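Local atomic coordinates of biotin transporter BioY (Lactococcus lactis subsp. cremoris, PDB entry 4DVE), a protein that binds biotin within the membrane and probably works with an energy-coupling factor ABC transporter complex that powers its uptake. Residues F43-M57 with N166-T180. Residues are numbered along the deposited sequence; the frame is centred on the assembly and turned at random.
Sequences FIPVPIILQNMGIMM and NLVFIPGDCIKAILT. With BTN (biotin), chain D.
Met53 and Lys176 face each other where helices 52-57 and 170-180 run side by side, their axes 9.3 Å apart and 39° from parallel; the irregular, non-helical chain leading into the first helix, turned at Pro45, passes beside Phe169, and the bicyclic ring of biotin is held between the two segments. The site illustrates how a ureido ring can be bound by a mixture of backbone groups and a charged network. Lys176 stretches across toward residues 49-52, its chain bent at chi3 (-144°), and its NZ gives hydrogen bonds to Ile49 O at 2.7 Å and to Asn52 OD1, the latter in the amide plane on a lone pair. The same NZ makes a weak bond to biotin O3. At the centre, Asp173 OD1 receives three donors: Lys176 NZ in a salt bridge (2.7 Å), biotin N1 at 3.0 Å, and Asn52 ND2 from above the carboxylate plane. The backbone completes the recognition: biotin N2 donates to Pro47 O at 2.9 Å, and Ile49 N donates to O3. Were Lys176 an alanine, the buried Asp173 carboxylate would probably lose its mate, and Ile49 O and Asn52 OD1 a donor. Phe169 lays one ring face against biotin, whose C4 sits 3.6 Å above the ring plane, over its centre, and Val168 CG1 backs the other face; Val46 O and Ile48 CG1 meet the ring's edge. Farther along, Met56, like Met53 and Met57 a selenomethionine in this crystal, is a knob among Asp173, Lys176, Ala177 and Thr180, with SE 3.8 Å from Ala177 N. Thr180 OG1, hydrogen-bonded to Lys176 O, lies against the CG atoms of Met53 and Met57. Around this core, helix 128-155 packs on Asp173 and Ala177, helix 13-33 meets Leu50, Met53 and Met57, and helix 100-119 brings Tyr102 against Val46 and Phe169 and Trp106 against Ile49.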
loop_
_atom_site.group_PDB
_atom_site.type_symbol
_atom_site.label_atom_id
_atom_site.label_comp_id
_atom_site.label_asym_id
_atom_site.label_seq_id
_atom_site.Cartn_x
_atom_site.Cartn_y
_atom_site.Cartn_z
ATOM N N PHE A 43 -15.228 -11.755 13.260
ATOM C CA PHE A 43 -15.731 -10.736 14.164
ATOM C C PHE A 43 -15.885 -9.338 13.587
ATOM O O PHE A 43 -16.567 -8.510 14.197
ATOM C CB PHE A 43 -14.864 -10.664 15.425
ATOM C CG PHE A 43 -13.519 -11.303 15.285
ATOM C CD1 PHE A 43 -12.417 -10.551 14.959
ATOM C CD2 PHE A 43 -13.359 -12.668 15.511
ATOM C CE1 PHE A 43 -11.173 -11.146 14.845
ATOM C CE2 PHE A 43 -12.116 -13.267 15.394
ATOM C CZ PHE A 43 -11.024 -12.505 15.059
ATOM N N ILE A 44 -15.249 -9.064 12.446
ATOM C CA ILE A 44 -15.492 -7.803 11.738
ATOM C C ILE A 44 -15.694 -8.083 10.256
ATOM O O ILE A 44 -15.289 -9.117 9.738
ATOM C CB ILE A 44 -14.381 -6.757 12.022
ATOM C CG1 ILE A 44 -12.988 -7.328 11.700
ATOM C CG2 ILE A 44 -14.478 -6.293 13.480
ATOM C CD1 ILE A 44 -11.860 -6.311 11.757
ATOM N N PRO A 45 -16.375 -7.182 9.560
ATOM C CA PRO A 45 -16.631 -7.446 8.160
ATOM C C PRO A 45 -15.493 -6.952 7.234
ATOM O O PRO A 45 -15.772 -6.296 6.241
ATOM C CB PRO A 45 -17.936 -6.676 7.922
ATOM C CG PRO A 45 -17.822 -5.490 8.831
ATOM C CD PRO A 45 -17.096 -5.991 10.049
ATOM N N VAL A 46 -14.239 -7.255 7.587
ATOM C CA VAL A 46 -13.052 -6.886 6.810
ATOM C C VAL A 46 -12.214 -8.161 6.671
ATOM O O VAL A 46 -11.863 -8.778 7.674
ATOM C CB VAL A 46 -12.223 -5.776 7.516
ATOM C CG1 VAL A 46 -10.932 -5.440 6.765
ATOM C CG2 VAL A 46 -13.073 -4.541 7.715
ATOM N N PRO A 47 -11.906 -8.559 5.432
ATOM C CA PRO A 47 -11.120 -9.763 5.200
ATOM C C PRO A 47 -9.596 -9.582 5.291
ATOM O O PRO A 47 -9.053 -8.466 5.139
ATOM C CB PRO A 47 -11.514 -10.142 3.760
ATOM C CG PRO A 47 -11.710 -8.837 3.088
ATOM C CD PRO A 47 -12.364 -7.962 4.155
ATOM N N ILE A 48 -8.904 -10.691 5.490
ATOM C CA ILE A 48 -7.470 -10.718 5.261
ATOM C C ILE A 48 -7.282 -10.768 3.730
ATOM O O ILE A 48 -7.986 -11.523 3.016
ATOM C CB ILE A 48 -6.831 -11.941 5.922
ATOM C CG1 ILE A 48 -6.980 -11.877 7.467
ATOM C CG2 ILE A 48 -5.380 -12.118 5.471
ATOM C CD1 ILE A 48 -6.652 -13.197 8.185
ATOM N N ILE A 49 -6.343 -9.965 3.244
ATOM C CA ILE A 49 -6.082 -9.836 1.816
ATOM C C ILE A 49 -4.577 -9.857 1.564
ATOM O O ILE A 49 -3.757 -9.842 2.503
ATOM C CB ILE A 49 -6.672 -8.507 1.244
ATOM C CG1 ILE A 49 -5.993 -7.270 1.862
ATOM C CG2 ILE A 49 -8.188 -8.408 1.479
ATOM C CD1 ILE A 49 -6.284 -5.972 1.118
ATOM N N LEU A 50 -4.215 -9.852 0.293
ATOM C CA LEU A 50 -2.827 -9.684 -0.101
ATOM C C LEU A 50 -2.556 -8.309 -0.723
ATOM O O LEU A 50 -1.410 -7.864 -0.735
ATOM C CB LEU A 50 -2.423 -10.797 -1.069
ATOM C CG LEU A 50 -0.946 -10.896 -1.459
ATOM C CD1 LEU A 50 -0.014 -11.001 -0.245
ATOM C CD2 LEU A 50 -0.726 -12.067 -2.432
ATOM N N GLN A 51 -3.595 -7.625 -1.204
ATOM C CA GLN A 51 -3.408 -6.457 -2.075
ATOM C C GLN A 51 -2.688 -5.260 -1.414
ATOM O O GLN A 51 -1.989 -4.489 -2.092
ATOM C CB GLN A 51 -4.776 -6.077 -2.680
ATOM C CG GLN A 51 -4.794 -4.925 -3.625
ATOM C CD GLN A 51 -6.102 -4.817 -4.412
ATOM O OE1 GLN A 51 -6.117 -4.987 -5.650
ATOM N NE2 GLN A 51 -7.182 -4.504 -3.723
ATOM N N ASN A 52 -2.851 -5.096 -0.092
ATOM C CA ASN A 52 -2.152 -4.041 0.605
ATOM C C ASN A 52 -0.619 -4.150 0.526
ATOM O O ASN A 52 0.075 -3.154 0.685
ATOM C CB ASN A 52 -2.644 -3.853 2.051
ATOM C CG ASN A 52 -2.420 -5.063 2.914
ATOM O OD1 ASN A 52 -2.633 -6.191 2.467
ATOM N ND2 ASN A 52 -2.011 -4.838 4.177
HETATM N N MSE A 53 -0.081 -5.329 0.235
HETATM C CA MSE A 53 1.367 -5.454 0.034
HETATM C C MSE A 53 1.867 -4.584 -1.130
HETATM O O MSE A 53 2.975 -3.989 -1.076
HETATM C CB MSE A 53 1.711 -6.924 -0.208
HETATM C CG MSE A 53 3.226 -7.093 -0.366
HETATM SE SE MSE A 53 3.729 -9.003 -0.471
HETATM C CE MSE A 53 3.066 -9.325 -2.293
ATOM N N GLY A 54 1.103 -4.552 -2.221
ATOM C CA GLY A 54 1.497 -3.761 -3.389
ATOM C C GLY A 54 1.524 -2.266 -3.070
ATOM O O GLY A 54 2.337 -1.515 -3.623
ATOM N N ILE A 55 0.596 -1.847 -2.214
ATOM C CA ILE A 55 0.529 -0.491 -1.737
ATOM C C ILE A 55 1.808 -0.154 -0.972
ATOM O O ILE A 55 2.339 0.934 -1.113
ATOM C CB ILE A 55 -0.677 -0.243 -0.794
ATOM C CG1 ILE A 55 -2.003 -0.660 -1.455
ATOM C CG2 ILE A 55 -0.716 1.229 -0.371
ATOM C CD1 ILE A 55 -2.258 -0.020 -2.811
HETATM N N MSE A 56 2.304 -1.114 -0.199
HETATM C CA MSE A 56 3.508 -0.929 0.597
HETATM C C MSE A 56 4.742 -0.784 -0.251
HETATM O O MSE A 56 5.660 -0.023 0.105
HETATM C CB MSE A 56 3.755 -2.130 1.518
HETATM C CG MSE A 56 2.730 -2.232 2.609
HETATM SE SE MSE A 56 3.122 -3.789 3.766
HETATM C CE MSE A 56 1.268 -4.256 4.263
HETATM N N MSE A 57 4.804 -1.536 -1.347
HETATM C CA MSE A 57 5.976 -1.537 -2.227
HETATM C C MSE A 57 6.147 -0.310 -3.100
HETATM O O MSE A 57 7.282 0.027 -3.482
HETATM C CB MSE A 57 5.864 -2.723 -3.183
HETATM C CG MSE A 57 6.046 -4.067 -2.480
HETATM SE SE MSE A 57 5.427 -5.536 -3.657
HETATM C CE MSE A 57 6.581 -5.079 -5.195
ATOM N N ASN A 166 -8.577 -5.687 14.909
ATOM C CA ASN A 166 -7.570 -5.445 13.890
ATOM C C ASN A 166 -6.212 -6.088 14.147
ATOM O O ASN A 166 -5.399 -6.175 13.243
ATOM C CB ASN A 166 -7.424 -3.953 13.619
ATOM C CG ASN A 166 -8.412 -3.488 12.563
ATOM O OD1 ASN A 166 -9.639 -3.363 12.812
ATOM N ND2 ASN A 166 -7.922 -3.334 11.371
ATOM N N LEU A 167 -5.987 -6.574 15.364
ATOM C CA LEU A 167 -4.790 -7.342 15.668
ATOM C C LEU A 167 -4.690 -8.610 14.817
ATOM O O LEU A 167 -3.579 -9.054 14.493
ATOM C CB LEU A 167 -4.750 -7.689 17.159
ATOM C CG LEU A 167 -4.516 -6.492 18.106
ATOM C CD1 LEU A 167 -4.686 -6.875 19.594
ATOM C CD2 LEU A 167 -3.150 -5.876 17.841
ATOM N N VAL A 168 -5.837 -9.155 14.416
ATOM C CA VAL A 168 -5.903 -10.271 13.471
ATOM C C VAL A 168 -5.119 -10.026 12.171
ATOM O O VAL A 168 -4.657 -10.993 11.572
ATOM C CB VAL A 168 -7.369 -10.658 13.097
ATOM C CG1 VAL A 168 -7.966 -9.728 12.025
ATOM C CG2 VAL A 168 -7.454 -12.090 12.635
ATOM N N PHE A 169 -4.991 -8.758 11.751
ATOM C CA PHE A 169 -4.277 -8.407 10.514
ATOM C C PHE A 169 -2.769 -8.311 10.662
ATOM O O PHE A 169 -2.062 -8.332 9.646
ATOM C CB PHE A 169 -4.809 -7.110 9.898
ATOM C CG PHE A 169 -6.266 -7.170 9.566
ATOM C CD1 PHE A 169 -6.777 -8.223 8.803
ATOM C CD2 PHE A 169 -7.137 -6.218 10.062
ATOM C CE1 PHE A 169 -8.143 -8.321 8.553
ATOM C CE2 PHE A 169 -8.490 -6.299 9.800
ATOM C CZ PHE A 169 -9.003 -7.359 9.053
ATOM N N ILE A 170 -2.280 -8.230 11.901
ATOM C CA ILE A 170 -0.884 -7.901 12.159
ATOM C C ILE A 170 0.125 -8.959 11.653
ATOM O O ILE A 170 1.109 -8.607 11.017
ATOM C CB ILE A 170 -0.636 -7.570 13.658
ATOM C CG1 ILE A 170 -1.329 -6.246 14.032
ATOM C CG2 ILE A 170 0.876 -7.539 13.996
ATOM C CD1 ILE A 170 -0.834 -5.008 13.298
ATOM N N PRO A 171 -0.120 -10.247 11.928
ATOM C CA PRO A 171 0.833 -11.268 11.466
ATOM C C PRO A 171 1.016 -11.297 9.948
ATOM O O PRO A 171 2.169 -11.349 9.448
ATOM C CB PRO A 171 0.226 -12.593 11.955
ATOM C CG PRO A 171 -0.830 -12.230 12.932
ATOM C CD PRO A 171 -1.215 -10.803 12.744
ATOM N N GLY A 172 -0.106 -11.269 9.235
ATOM C CA GLY A 172 -0.103 -11.227 7.771
ATOM C C GLY A 172 0.496 -9.911 7.263
ATOM O O GLY A 172 1.269 -9.906 6.306
ATOM N N ASP A 173 0.177 -8.799 7.922
ATOM C CA ASP A 173 0.720 -7.496 7.505
ATOM C C ASP A 173 2.241 -7.375 7.736
ATOM O O ASP A 173 2.942 -6.758 6.903
ATOM C CB ASP A 173 -0.040 -6.321 8.115
ATOM C CG ASP A 173 -1.460 -6.163 7.531
ATOM O OD1 ASP A 173 -1.793 -6.853 6.532
ATOM O OD2 ASP A 173 -2.276 -5.366 8.086
ATOM N N CYS A 174 2.742 -7.993 8.812
ATOM C CA CYS A 174 4.181 -8.029 9.078
ATOM C C CYS A 174 4.941 -8.861 8.059
ATOM O O CYS A 174 6.021 -8.436 7.597
ATOM C CB CYS A 174 4.493 -8.542 10.491
ATOM S SG CYS A 174 4.167 -7.289 11.744
ATOM N N ILE A 175 4.386 -10.023 7.707
ATOM C CA ILE A 175 4.934 -10.835 6.618
ATOM C C ILE A 175 4.987 -10.024 5.308
ATOM O O ILE A 175 6.008 -10.063 4.605
ATOM C CB ILE A 175 4.146 -12.139 6.392
ATOM C CG1 ILE A 175 4.328 -13.102 7.573
ATOM C CG2 ILE A 175 4.581 -12.837 5.105
ATOM C CD1 ILE A 175 3.205 -14.124 7.639
ATOM N N LYS A 176 3.911 -9.309 4.994
ATOM C CA LYS A 176 3.859 -8.471 3.779
ATOM C C LYS A 176 4.912 -7.387 3.810
ATOM O O LYS A 176 5.516 -7.111 2.793
ATOM C CB LYS A 176 2.487 -7.822 3.557
ATOM C CG LYS A 176 1.359 -8.815 3.253
ATOM C CD LYS A 176 -0.015 -8.157 3.440
ATOM C CE LYS A 176 -1.066 -9.095 4.000
ATOM N NZ LYS A 176 -2.328 -8.382 4.320
ATOM N N ALA A 177 5.095 -6.746 4.961
ATOM C CA ALA A 177 6.085 -5.675 5.098
ATOM C C ALA A 177 7.520 -6.221 4.929
ATOM O O ALA A 177 8.369 -5.554 4.308
ATOM C CB ALA A 177 5.937 -4.960 6.445
ATOM N N ILE A 178 7.780 -7.419 5.483
ATOM C CA ILE A 178 9.090 -8.059 5.385
ATOM C C ILE A 178 9.371 -8.414 3.929
ATOM O O ILE A 178 10.486 -8.181 3.424
ATOM C CB ILE A 178 9.217 -9.393 6.181
ATOM C CG1 ILE A 178 9.038 -9.255 7.702
ATOM C CG2 ILE A 178 10.546 -10.062 5.927
ATOM C CD1 ILE A 178 9.567 -8.002 8.325
ATOM N N LEU A 179 8.389 -9.022 3.270
ATOM C CA LEU A 179 8.555 -9.394 1.857
ATOM C C LEU A 179 8.722 -8.144 0.997
ATOM O O LEU A 179 9.467 -8.162 0.004
ATOM C CB LEU A 179 7.360 -10.218 1.349
ATOM C CG LEU A 179 7.298 -11.663 1.852
ATOM C CD1 LEU A 179 5.924 -12.284 1.582
ATOM C CD2 LEU A 179 8.414 -12.479 1.198
ATOM N N THR A 180 8.002 -7.077 1.364
ATOM C CA THR A 180 8.156 -5.776 0.695
ATOM C C THR A 180 9.613 -5.298 0.722
ATOM O O THR A 180 10.185 -4.968 -0.318
ATOM C CB THR A 180 7.228 -4.692 1.291
ATOM O OG1 THR A 180 5.858 -4.979 0.943
ATOM C CG2 THR A 180 7.611 -3.286 0.774
HETATM C C11 BTN D . -11.156 -3.733 0.123
HETATM O O11 BTN D . -10.776 -4.384 -0.876
HETATM O O12 BTN D . -12.351 -3.425 0.243
HETATM C C10 BTN D . -10.162 -3.280 1.209
HETATM C C9 BTN D . -9.849 -4.371 2.236
HETATM C C8 BTN D . -8.900 -3.829 3.331
HETATM C C7 BTN D . -8.331 -4.969 4.189
HETATM C C2 BTN D . -7.365 -4.480 5.254
HETATM S S1 BTN D . -5.859 -3.830 4.510
HETATM C C6 BTN D . -4.998 -3.963 6.062
HETATM C C5 BTN D . -5.537 -5.216 6.797
HETATM N N1 BTN D . -4.759 -6.382 6.465
HETATM C C3 BTN D . -5.451 -7.293 5.786
HETATM O O3 BTN D . -5.018 -8.377 5.393
HETATM N N2 BTN D . -6.703 -6.832 5.621
HETATM C C4 BTN D . -6.923 -5.550 6.243
#